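Local coordinates for protein succinate dehydrogenase subunit A (Mycolicibacterium smegmatis, PDB 7D6V) that probably oxidises succinate to fumarate as the FAD-bearing flavoprotein subunit of a mycobacterial succinate dehydrogenase, passing the electrons on toward quinone, at residues A[11-16]-A[22-27]; A[204-209]-A[441-446]. All coordinates share one frame; numbering follows the deposited sequence.

Contact 1 of 2, residues A[11-16]-A[22-27]; sequences VVVIGA and RAVIEA. With FAD (flavin-adenine dinucleotide), chain D.
Ala27 N is bonded to Ala23 O at 2.9 Å, a regular helical bond that puts both alanines on the helix face looking at strand 11-14. There the CB of Ala27 meets Val11 CG1 at 4.2 Å. Val11 brings that branch round by holding CG1 between its backbone N and carbonyl carbon (chi1 63°), and Ala27 offers one methyl, which the branch just reaches. One turn back, Val13 and Val24 carry the closer contact. The two side chains cross at an angle, Val24 CG2, which lies anti to its carbonyl carbon, coming within 3.7 Å of Val13 CG2, with CB of Val13 nearly as near. Branched valines suit both places, filling a buried layer that Val34 and Val36 of the next strand continue.

Strand, glycine-bearing turn and helix form the first half of a Rossmann-type beta-alpha-beta unit, and the turn serves the FAD. Ala16 N donates to ribose O3B over 3.2 Å at 147°, so a main-chain amide holds the sugar hydroxyl. Gly15 suits the bend before it: its phi of 132° is awkward for any residue with a side chain, and its CA lies against ribose O4B. Ile14 takes no part in the helix contact and lays CG2 against adenine C2A at 3.5 Å, an apolar partner for the base. Arg22, which makes no contact with the strand, is salt-bridged to Glu100, and its ion pair with Glu26 is long, Arg22 NH2 to Glu26 OE1 at 3.9 Å.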
ATOM      1  N   VAL A  11       4.833 -29.847  -0.860  1.00 16.07           N
ATOM      2  CA  VAL A  11       5.805 -28.821  -1.198  1.00 16.07           C
ATOM      3  C   VAL A  11       5.648 -27.674  -0.211  1.00 16.07           C
ATOM      4  O   VAL A  11       4.544 -27.367   0.243  1.00 16.07           O
ATOM      5  CB  VAL A  11       5.643 -28.338  -2.662  1.00 16.07           C
ATOM      6  CG1 VAL A  11       4.287 -27.696  -2.871  1.00 16.07           C
ATOM      7  CG2 VAL A  11       6.760 -27.384  -3.053  1.00 16.07           C
ATOM      8  N   VAL A  12       6.772 -27.060   0.147  1.00 15.41           N
ATOM      9  CA  VAL A  12       6.791 -25.875   0.993  1.00 15.41           C
ATOM     10  C   VAL A  12       7.401 -24.735   0.195  1.00 15.41           C
ATOM     11  O   VAL A  12       8.520 -24.857  -0.315  1.00 15.41           O
ATOM     12  CB  VAL A  12       7.574 -26.115   2.297  1.00 15.41           C
ATOM     13  CG1 VAL A  12       7.687 -24.828   3.091  1.00 15.41           C
ATOM     14  CG2 VAL A  12       6.895 -27.179   3.132  1.00 15.41           C
ATOM     15  N   VAL A  13       6.667 -23.634   0.082  1.00 14.13           N
ATOM     16  CA  VAL A  13       7.150 -22.426  -0.573  1.00 14.13           C
ATOM     17  C   VAL A  13       7.498 -21.422   0.514  1.00 14.13           C
ATOM     18  O   VAL A  13       6.625 -21.000   1.281  1.00 14.13           O
ATOM     19  CB  VAL A  13       6.107 -21.860  -1.550  1.00 14.13           C
ATOM     20  CG1 VAL A  13       6.634 -20.609  -2.219  1.00 14.13           C
ATOM     21  CG2 VAL A  13       5.745 -22.899  -2.590  1.00 14.13           C
ATOM     22  N   ILE A  14       8.767 -21.040   0.585  1.00 14.85           N
ATOM     23  CA  ILE A  14       9.280 -20.235   1.690  1.00 14.85           C
ATOM     24  C   ILE A  14       9.262 -18.781   1.231  1.00 14.85           C
ATOM     25  O   ILE A  14      10.269 -18.223   0.812  1.00 14.85           O
ATOM     26  CB  ILE A  14      10.674 -20.690   2.118  1.00 14.85           C
ATOM     27  CG1 ILE A  14      10.675 -22.191   2.406  1.00 14.85           C
ATOM     28  CG2 ILE A  14      11.135 -19.928   3.344  1.00 14.85           C
ATOM     29  CD1 ILE A  14      12.008 -22.721   2.856  1.00 14.85           C
ATOM     30  N   GLY A  15       8.113 -18.134   1.370  1.00 15.14           N
ATOM     31  CA  GLY A  15       8.013 -16.753   0.949  1.00 15.14           C
ATOM     32  C   GLY A  15       6.801 -16.482   0.091  1.00 15.14           C
ATOM     33  O   GLY A  15       6.505 -17.245  -0.831  1.00 15.14           O
ATOM     34  N   ALA A  16       6.090 -15.396   0.378  1.00 15.04           N
ATOM     35  CA  ALA A  16       4.885 -15.045  -0.363  1.00 15.04           C
ATOM     36  C   ALA A  16       5.101 -13.682  -1.005  1.00 15.04           C
ATOM     37  O   ALA A  16       4.647 -12.656  -0.501  1.00 15.04           O
ATOM     38  CB  ALA A  16       3.674 -15.047   0.548  1.00 15.04           C
ATOM     39  N   ARG A  22       2.839 -17.200  -7.099  1.00 13.81           N
ATOM     40  CA  ARG A  22       2.602 -17.840  -8.387  1.00 13.81           C
ATOM     41  C   ARG A  22       2.956 -19.321  -8.335  1.00 13.81           C
ATOM     42  O   ARG A  22       2.237 -20.163  -8.893  1.00 13.81           O
ATOM     43  CB  ARG A  22       3.400 -17.123  -9.477  1.00 13.81           C
ATOM     44  CG  ARG A  22       2.926 -17.409 -10.889  1.00 13.81           C
ATOM     45  CD  ARG A  22       1.424 -17.264 -10.996  1.00 13.81           C
ATOM     46  NE  ARG A  22       0.910 -17.747 -12.272  1.00 13.81           N
ATOM     47  CZ  ARG A  22       0.503 -18.990 -12.493  1.00 13.81           C
ATOM     48  NH1 ARG A  22       0.049 -19.336 -13.686  1.00 13.81           N
ATOM     49  NH2 ARG A  22       0.552 -19.889 -11.524  1.00 13.81           N
ATOM     50  N   ALA A  23       4.053 -19.661  -7.650  1.00 13.97           N
ATOM     51  CA  ALA A  23       4.423 -21.063  -7.486  1.00 13.97           C
ATOM     52  C   ALA A  23       3.369 -21.828  -6.702  1.00 13.97           C
ATOM     53  O   ALA A  23       3.062 -22.981  -7.021  1.00 13.97           O
ATOM     54  CB  ALA A  23       5.782 -21.169  -6.796  1.00 13.97           C
ATOM     55  N   VAL A  24       2.817 -21.210  -5.658  1.00 14.50           N
ATOM     56  CA  VAL A  24       1.778 -21.863  -4.864  1.00 14.50           C
ATOM     57  C   VAL A  24       0.550 -22.140  -5.720  1.00 14.50           C
ATOM     58  O   VAL A  24      -0.031 -23.233  -5.673  1.00 14.50           O
ATOM     59  CB  VAL A  24       1.426 -21.009  -3.636  1.00 14.50           C
ATOM     60  CG1 VAL A  24       0.239 -21.602  -2.904  1.00 14.50           C
ATOM     61  CG2 VAL A  24       2.619 -20.908  -2.724  1.00 14.50           C
ATOM     62  N   ILE A  25       0.136 -21.151  -6.513  1.00 14.65           N
ATOM     63  CA  ILE A  25      -1.026 -21.331  -7.381  1.00 14.65           C
ATOM     64  C   ILE A  25      -0.781 -22.467  -8.368  1.00 14.65           C
ATOM     65  O   ILE A  25      -1.640 -23.334  -8.569  1.00 14.65           O
ATOM     66  CB  ILE A  25      -1.366 -20.015  -8.103  1.00 14.65           C
ATOM     67  CG1 ILE A  25      -1.783 -18.951  -7.091  1.00 14.65           C
ATOM     68  CG2 ILE A  25      -2.465 -20.233  -9.122  1.00 14.65           C
ATOM     69  CD1 ILE A  25      -1.777 -17.553  -7.638  1.00 14.65           C
ATOM     70  N   GLU A  26       0.406 -22.496  -8.976  1.00 16.45           N
ATOM     71  CA  GLU A  26       0.705 -23.540  -9.952  1.00 16.45           C
ATOM     72  C   GLU A  26       0.730 -24.922  -9.309  1.00 16.45           C
ATOM     73  O   GLU A  26       0.182 -25.887  -9.863  1.00 16.45           O
ATOM     74  CB  GLU A  26       2.037 -23.241 -10.638  1.00 16.45           C
ATOM     75  CG  GLU A  26       2.490 -24.304 -11.615  1.00 16.45           C
ATOM     76  CD  GLU A  26       1.676 -24.320 -12.891  1.00 16.45           C
ATOM     77  OE1 GLU A  26       0.853 -23.404 -13.090  1.00 16.45           O
ATOM     78  OE2 GLU A  26       1.861 -25.253 -13.698  1.00 16.45           O
ATOM     79  N   ALA A  27       1.359 -25.038  -8.137  1.00 16.70           N
ATOM     80  CA  ALA A  27       1.444 -26.328  -7.463  1.00 16.70           C
ATOM     81  C   ALA A  27       0.067 -26.825  -7.047  1.00 16.70           C
ATOM     82  O   ALA A  27      -0.214 -28.027  -7.121  1.00 16.70           O
ATOM     83  CB  ALA A  27       2.370 -26.228  -6.253  1.00 16.70           C
TER
HETATM   84  PA  FAD D 701       9.613 -10.721  -2.251  1.00 47.92           P
HETATM   85  O1A FAD D 701       8.170 -10.726  -2.597  1.00 60.35           O
HETATM   86  O2A FAD D 701      10.330  -9.431  -2.149  1.00 49.78           O
HETATM   87  O5B FAD D 701       9.752 -11.425  -0.825  1.00 56.78           O
HETATM   88  C5B FAD D 701      10.151 -12.772  -0.647  1.00 44.11           C
HETATM   89  C4B FAD D 701       9.303 -13.423   0.432  1.00 52.81           C
HETATM   90  O4B FAD D 701      10.057 -14.410   1.126  1.00 51.81           O
HETATM   91  C3B FAD D 701       8.813 -12.470   1.496  1.00 50.05           C
HETATM   92  O3B FAD D 701       7.453 -12.788   1.749  1.00 55.52           O
HETATM   93  C2B FAD D 701       9.615 -12.824   2.721  1.00 47.82           C
HETATM   94  O2B FAD D 701       8.911 -12.575   3.931  1.00 66.09           O
HETATM   95  C1B FAD D 701       9.838 -14.294   2.523  1.00 53.66           C
HETATM   96  N9A FAD D 701      11.010 -14.763   3.278  1.00 52.69           N
HETATM   97  C8A FAD D 701      12.258 -14.308   3.172  1.00 42.11           C
HETATM   98  N7A FAD D 701      13.079 -14.968   4.009  1.00 48.96           N
HETATM   99  C5A FAD D 701      12.343 -15.864   4.672  1.00 47.12           C
HETATM  100  C6A FAD D 701      12.575 -16.886   5.703  1.00 47.41           C
HETATM  101  N6A FAD D 701      13.796 -17.096   6.217  1.00 50.65           N
HETATM  102  N1A FAD D 701      11.525 -17.606   6.118  1.00 47.33           N
HETATM  103  C2A FAD D 701      10.298 -17.427   5.623  1.00 51.28           C
HETATM  104  N3A FAD D 701      10.018 -16.520   4.690  1.00 51.84           N
HETATM  105  C4A FAD D 701      10.979 -15.726   4.184  1.00 48.04           C
HETATM  106  N1  FAD D 701      11.269  -4.391 -10.088  1.00 62.94           N
HETATM  107  C2  FAD D 701      10.663  -3.990 -11.223  1.00 63.04           C
HETATM  108  O2  FAD D 701      10.640  -4.764 -12.184  1.00 56.25           O
HETATM  109  N3  FAD D 701      10.087  -2.796 -11.363  1.00 65.67           N
HETATM  110  C4  FAD D 701      10.075  -1.905 -10.380  1.00 65.21           C
HETATM  111  O4  FAD D 701       9.532  -0.803 -10.533  1.00 66.69           O
HETATM  112  C4X FAD D 701      10.715  -2.253  -9.102  1.00 60.33           C
HETATM  113  N5  FAD D 701      10.736  -1.399  -8.067  1.00 60.90           N
HETATM  114  C5X FAD D 701      11.325  -1.751  -6.914  1.00 55.02           C
HETATM  115  C6  FAD D 701      11.335  -0.858  -5.855  1.00 53.65           C
HETATM  116  C7  FAD D 701      11.942  -1.208  -4.664  1.00 50.56           C
HETATM  117  C7M FAD D 701      11.963  -0.250  -3.511  1.00 49.65           C
HETATM  118  C8  FAD D 701      12.578  -2.534  -4.523  1.00 47.62           C
HETATM  119  C8M FAD D 701      13.236  -2.915  -3.231  1.00 42.14           C
HETATM  120  C9  FAD D 701      12.568  -3.431  -5.575  1.00 49.32           C
HETATM  121  C9A FAD D 701      11.964  -3.080  -6.764  1.00 54.45           C
HETATM  122  N10 FAD D 701      11.955  -3.984  -7.830  1.00 55.67           N
HETATM  123  C10 FAD D 701      11.329  -3.588  -9.015  1.00 57.06           C
HETATM  124  C1' FAD D 701      12.563  -5.304  -7.706  1.00 52.27           C
HETATM  125  C2' FAD D 701      11.468  -6.349  -7.524  1.00 57.37           C
HETATM  126  O2' FAD D 701      10.408  -5.817  -6.733  1.00 60.89           O
HETATM  127  C3' FAD D 701      11.968  -7.592  -6.810  1.00 54.68           C
HETATM  128  O3' FAD D 701      12.929  -8.233  -7.636  1.00 59.71           O
HETATM  129  C4' FAD D 701      10.823  -8.559  -6.555  1.00 52.15           C
HETATM  130  O4' FAD D 701       9.852  -7.943  -5.721  1.00 56.02           O
HETATM  131  C5' FAD D 701      11.282  -9.835  -5.876  1.00 53.37           C
HETATM  132  O5' FAD D 701      10.119 -10.559  -5.502  1.00 50.83           O
HETATM  133  P   FAD D 701      10.178 -11.981  -4.786  1.00 52.77           P
HETATM  134  O1P FAD D 701       8.825 -12.587  -4.911  1.00 55.36           O
HETATM  135  O2P FAD D 701      11.349 -12.745  -5.290  1.00 55.97           O
HETATM  136  O3P FAD D 701      10.468 -11.649  -3.239  1.00 53.35           O

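Contact 2 of 2, residues A[204-209]-A[441-446]; sequences AVVLAT and LGAADY. With FAD (flavin-adenine dinucleotide), chain D.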
ATOM      1  N   ALA A 204       9.705 -31.480  -1.289  1.00 16.95           N
ATOM      2  CA  ALA A 204      10.131 -30.425  -2.193  1.00 16.95           C
ATOM      3  C   ALA A 204      10.003 -29.075  -1.506  1.00 16.95           C
ATOM      4  O   ALA A 204       9.100 -28.856  -0.696  1.00 16.95           O
ATOM      5  CB  ALA A 204       9.316 -30.426  -3.490  1.00 16.95           C
ATOM      6  N   VAL A 205      10.918 -28.170  -1.839  1.00 16.45           N
ATOM      7  CA  VAL A 205      10.936 -26.820  -1.286  1.00 16.45           C
ATOM      8  C   VAL A 205      11.197 -25.837  -2.421  1.00 16.45           C
ATOM      9  O   VAL A 205      12.106 -26.047  -3.228  1.00 16.45           O
ATOM     10  CB  VAL A 205      12.003 -26.674  -0.182  1.00 16.45           C
ATOM     11  CG1 VAL A 205      12.324 -25.212   0.072  1.00 16.45           C
ATOM     12  CG2 VAL A 205      11.537 -27.340   1.097  1.00 16.45           C
ATOM     13  N   VAL A 206      10.397 -24.776  -2.487  1.00 15.04           N
ATOM     14  CA  VAL A 206      10.613 -23.663  -3.407  1.00 15.04           C
ATOM     15  C   VAL A 206      11.019 -22.453  -2.579  1.00 15.04           C
ATOM     16  O   VAL A 206      10.307 -22.073  -1.643  1.00 15.04           O
ATOM     17  CB  VAL A 206       9.359 -23.360  -4.243  1.00 15.04           C
ATOM     18  CG1 VAL A 206       9.612 -22.183  -5.167  1.00 15.04           C
ATOM     19  CG2 VAL A 206       8.943 -24.580  -5.035  1.00 15.04           C
ATOM     20  N   LEU A 207      12.155 -21.845  -2.918  1.00 16.08           N
ATOM     21  CA  LEU A 207      12.739 -20.868  -1.999  1.00 16.08           C
ATOM     22  C   LEU A 207      12.094 -19.490  -2.131  1.00 16.08           C
ATOM     23  O   LEU A 207      11.373 -19.058  -1.233  1.00 16.08           O
ATOM     24  CB  LEU A 207      14.254 -20.805  -2.204  1.00 16.08           C
ATOM     25  CG  LEU A 207      14.946 -21.832  -1.304  1.00 16.08           C
ATOM     26  CD1 LEU A 207      16.440 -21.831  -1.497  1.00 16.08           C
ATOM     27  CD2 LEU A 207      14.597 -21.576   0.152  1.00 16.08           C
ATOM     28  N   ALA A 208      12.294 -18.812  -3.257  1.00 15.77           N
ATOM     29  CA  ALA A 208      11.647 -17.526  -3.549  1.00 15.77           C
ATOM     30  C   ALA A 208      11.658 -16.563  -2.353  1.00 15.77           C
ATOM     31  O   ALA A 208      10.617 -16.100  -1.890  1.00 15.77           O
ATOM     32  CB  ALA A 208      10.217 -17.752  -4.040  1.00 15.77           C
ATOM     33  N   THR A 209      12.859 -16.240  -1.868  1.00 16.55           N
ATOM     34  CA  THR A 209      13.009 -15.506  -0.614  1.00 16.55           C
ATOM     35  C   THR A 209      13.433 -14.048  -0.783  1.00 16.55           C
ATOM     36  O   THR A 209      13.506 -13.325   0.214  1.00 16.55           O
ATOM     37  CB  THR A 209      14.010 -16.217   0.296  1.00 16.55           C
ATOM     38  OG1 THR A 209      15.220 -16.460  -0.428  1.00 16.55           O
ATOM     39  CG2 THR A 209      13.445 -17.527   0.799  1.00 16.55           C
ATOM     40  N   LEU A 441       5.648 -25.866 -11.164  1.00 16.61           N
ATOM     41  CA  LEU A 441       5.454 -27.022 -12.030  1.00 16.61           C
ATOM     42  C   LEU A 441       6.602 -28.016 -11.888  1.00 16.61           C
ATOM     43  O   LEU A 441       6.383 -29.234 -11.911  1.00 16.61           O
ATOM     44  CB  LEU A 441       5.293 -26.556 -13.478  1.00 16.61           C
ATOM     45  CG  LEU A 441       4.899 -27.550 -14.571  1.00 16.61           C
ATOM     46  CD1 LEU A 441       4.186 -26.802 -15.680  1.00 16.61           C
ATOM     47  CD2 LEU A 441       6.097 -28.295 -15.133  1.00 16.61           C
ATOM     48  N   GLY A 442       7.831 -27.520 -11.733  1.00 17.08           N
ATOM     49  CA  GLY A 442       8.958 -28.416 -11.535  1.00 17.08           C
ATOM     50  C   GLY A 442       8.878 -29.166 -10.221  1.00 17.08           C
ATOM     51  O   GLY A 442       9.199 -30.356 -10.154  1.00 17.08           O
ATOM     52  N   ALA A 443       8.442 -28.483  -9.161  1.00 17.11           N
ATOM     53  CA  ALA A 443       8.229 -29.158  -7.886  1.00 17.11           C
ATOM     54  C   ALA A 443       7.156 -30.233  -8.002  1.00 17.11           C
ATOM     55  O   ALA A 443       7.311 -31.335  -7.461  1.00 17.11           O
ATOM     56  CB  ALA A 443       7.855 -28.139  -6.811  1.00 17.11           C
ATOM     57  N   ALA A 444       6.059 -29.931  -8.703  1.00 18.14           N
ATOM     58  CA  ALA A 444       5.008 -30.928  -8.882  1.00 18.14           C
ATOM     59  C   ALA A 444       5.514 -32.140  -9.656  1.00 18.14           C
ATOM     60  O   ALA A 444       5.215 -33.287  -9.297  1.00 18.14           O
ATOM     61  CB  ALA A 444       3.807 -30.301  -9.587  1.00 18.14           C
ATOM     62  N   ASP A 445       6.285 -31.908 -10.721  1.00 19.44           N
ATOM     63  CA  ASP A 445       6.853 -33.017 -11.482  1.00 19.44           C
ATOM     64  C   ASP A 445       7.785 -33.859 -10.621  1.00 19.44           C
ATOM     65  O   ASP A 445       7.748 -35.095 -10.676  1.00 19.44           O
ATOM     66  CB  ASP A 445       7.599 -32.491 -12.705  1.00 19.44           C
ATOM     67  CG  ASP A 445       6.670 -31.988 -13.783  1.00 19.44           C
ATOM     68  OD1 ASP A 445       5.442 -32.174 -13.655  1.00 19.44           O
ATOM     69  OD2 ASP A 445       7.171 -31.405 -14.765  1.00 19.44           O
ATOM     70  N   TYR A 446       8.633 -33.206  -9.823  1.00 19.46           N
ATOM     71  CA  TYR A 446       9.561 -33.939  -8.970  1.00 19.46           C
ATOM     72  C   TYR A 446       8.815 -34.784  -7.946  1.00 19.46           C
ATOM     73  O   TYR A 446       9.184 -35.937  -7.696  1.00 19.46           O
ATOM     74  CB  TYR A 446      10.514 -32.962  -8.281  1.00 19.46           C
ATOM     75  CG  TYR A 446      11.424 -33.592  -7.253  1.00 19.46           C
ATOM     76  CD1 TYR A 446      11.130 -33.521  -5.899  1.00 19.46           C
ATOM     77  CD2 TYR A 446      12.581 -34.251  -7.636  1.00 19.46           C
ATOM     78  CE1 TYR A 446      11.960 -34.095  -4.962  1.00 19.46           C
ATOM     79  CE2 TYR A 446      13.414 -34.827  -6.706  1.00 19.46           C
ATOM     80  CZ  TYR A 446      13.101 -34.744  -5.371  1.00 19.46           C
ATOM     81  OH  TYR A 446      13.935 -35.320  -4.444  1.00 19.46           O
TER
HETATM   82  PA  FAD D 701       9.613 -10.721  -2.251  1.00 47.92           P
HETATM   83  O1A FAD D 701       8.170 -10.726  -2.597  1.00 60.35           O
HETATM   84  O2A FAD D 701      10.330  -9.431  -2.149  1.00 49.78           O
HETATM   85  O5B FAD D 701       9.752 -11.425  -0.825  1.00 56.78           O
HETATM   86  C5B FAD D 701      10.151 -12.772  -0.647  1.00 44.11           C
HETATM   87  C4B FAD D 701       9.303 -13.423   0.432  1.00 52.81           C
HETATM   88  O4B FAD D 701      10.057 -14.410   1.126  1.00 51.81           O
HETATM   89  C3B FAD D 701       8.813 -12.470   1.496  1.00 50.05           C
HETATM   90  O3B FAD D 701       7.453 -12.788   1.749  1.00 55.52           O
HETATM   91  C2B FAD D 701       9.615 -12.824   2.721  1.00 47.82           C
HETATM   92  O2B FAD D 701       8.911 -12.575   3.931  1.00 66.09           O
HETATM   93  C1B FAD D 701       9.838 -14.294   2.523  1.00 53.66           C
HETATM   94  N9A FAD D 701      11.010 -14.763   3.278  1.00 52.69           N
HETATM   95  C8A FAD D 701      12.258 -14.308   3.172  1.00 42.11           C
HETATM   96  N7A FAD D 701      13.079 -14.968   4.009  1.00 48.96           N
HETATM   97  C5A FAD D 701      12.343 -15.864   4.672  1.00 47.12           C
HETATM   98  C6A FAD D 701      12.575 -16.886   5.703  1.00 47.41           C
HETATM   99  N6A FAD D 701      13.796 -17.096   6.217  1.00 50.65           N
HETATM  100  N1A FAD D 701      11.525 -17.606   6.118  1.00 47.33           N
HETATM  101  C2A FAD D 701      10.298 -17.427   5.623  1.00 51.28           C
HETATM  102  N3A FAD D 701      10.018 -16.520   4.690  1.00 51.84           N
HETATM  103  C4A FAD D 701      10.979 -15.726   4.184  1.00 48.04           C
HETATM  104  N1  FAD D 701      11.269  -4.391 -10.088  1.00 62.94           N
HETATM  105  C2  FAD D 701      10.663  -3.990 -11.223  1.00 63.04           C
HETATM  106  O2  FAD D 701      10.640  -4.764 -12.184  1.00 56.25           O
HETATM  107  N3  FAD D 701      10.087  -2.796 -11.363  1.00 65.67           N
HETATM  108  C4  FAD D 701      10.075  -1.905 -10.380  1.00 65.21           C
HETATM  109  O4  FAD D 701       9.532  -0.803 -10.533  1.00 66.69           O
HETATM  110  C4X FAD D 701      10.715  -2.253  -9.102  1.00 60.33           C
HETATM  111  N5  FAD D 701      10.736  -1.399  -8.067  1.00 60.90           N
HETATM  112  C5X FAD D 701      11.325  -1.751  -6.914  1.00 55.02           C
HETATM  113  C6  FAD D 701      11.335  -0.858  -5.855  1.00 53.65           C
HETATM  114  C7  FAD D 701      11.942  -1.208  -4.664  1.00 50.56           C
HETATM  115  C7M FAD D 701      11.963  -0.250  -3.511  1.00 49.65           C
HETATM  116  C8  FAD D 701      12.578  -2.534  -4.523  1.00 47.62           C
HETATM  117  C8M FAD D 701      13.236  -2.915  -3.231  1.00 42.14           C
HETATM  118  C9  FAD D 701      12.568  -3.431  -5.575  1.00 49.32           C
HETATM  119  C9A FAD D 701      11.964  -3.080  -6.764  1.00 54.45           C
HETATM  120  N10 FAD D 701      11.955  -3.984  -7.830  1.00 55.67           N
HETATM  121  C10 FAD D 701      11.329  -3.588  -9.015  1.00 57.06           C
HETATM  122  C1' FAD D 701      12.563  -5.304  -7.706  1.00 52.27           C
HETATM  123  C2' FAD D 701      11.468  -6.349  -7.524  1.00 57.37           C
HETATM  124  O2' FAD D 701      10.408  -5.817  -6.733  1.00 60.89           O
HETATM  125  C3' FAD D 701      11.968  -7.592  -6.810  1.00 54.68           C
HETATM  126  O3' FAD D 701      12.929  -8.233  -7.636  1.00 59.71           O
HETATM  127  C4' FAD D 701      10.823  -8.559  -6.555  1.00 52.15           C
HETATM  128  O4' FAD D 701       9.852  -7.943  -5.721  1.00 56.02           O
HETATM  129  C5' FAD D 701      11.282  -9.835  -5.876  1.00 53.37           C
HETATM  130  O5' FAD D 701      10.119 -10.559  -5.502  1.00 50.83           O
HETATM  131  P   FAD D 701      10.178 -11.981  -4.786  1.00 52.77           P
HETATM  132  O1P FAD D 701       8.825 -12.587  -4.911  1.00 55.36           O
HETATM  133  O2P FAD D 701      11.349 -12.745  -5.290  1.00 55.97           O
HETATM  134  O3P FAD D 701      10.468 -11.649  -3.239  1.00 53.35           O
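Ala204 and Val206 face Ala443 and Tyr446 where a strand of the parallel, Rossmann-type FAD-binding sheet is covered by helix 427-448. The segment axes run almost exactly antiparallel, at 175°, and approach to 8.8 Å. No hydrogen bond crosses here; the contact is made by small apolar groups.

Ala443 sits at the middle of it. Its CB lies 4.1 Å from Val206 CG2 and also reaches the CB of Ala204, so one methyl serves two strand residues that point the same way, two positions apart. Val206 has CG1 anti to the backbone N (chi1 179°), which leaves CG2, beside that N, as the branch that touches the helix; the same valine also packs on Val13 and Phe409 in the neighbouring strands. Alanines suit the Ala204–Ala443 pair because with single methyls the CA of Ala204 can lie 6.1 Å from the CA of Ala443. One turn on, Tyr446 extends its side chain with CG anti to its backbone N (chi1 174°), carrying the ring to Ala204, where CD1 of Tyr446 meets Ala204 CB at 4.3 Å in an oblique approach. The Tyr446 side chain also touches Phe409 of strand 408-409, its length letting it reach past the alanines to a second strand.

Past the strand the chain bends toward the cofactor. Ala208 takes a left-handed backbone conformation, and its side chain packs on Ala19. At Thr209, OG1 is bonded to the carbonyl O of Asp228, which fixes the side chain's rotation, while CB lies 3.9 Å from adenine C8A and the Thr209 carbonyl O approaches C8A to 3.4 Å.

Contact 1 closes before contact 2 opens along the chain, yet their centres lie only 7 Å apart. Strands 11-14 and 204-206 are neighbours in one parallel sheet, probably joined by hydrogen bonds from Val206 N to Val12 O and from Ile14 N to Val206 O. Helices 18-30 and 427-448 cover the same face of that sheet side by side, touching where Leu441 meets Glu26 and Ala444 meets Arg30. Helix 427-448, more than 200 residues after strand 204-206, thus returns to complete the layer begun at the N-terminal end. Both strands lead into turns that reach the adenosine part of FAD, so each contact, through its strand's turn, contributes to the same FAD pocket.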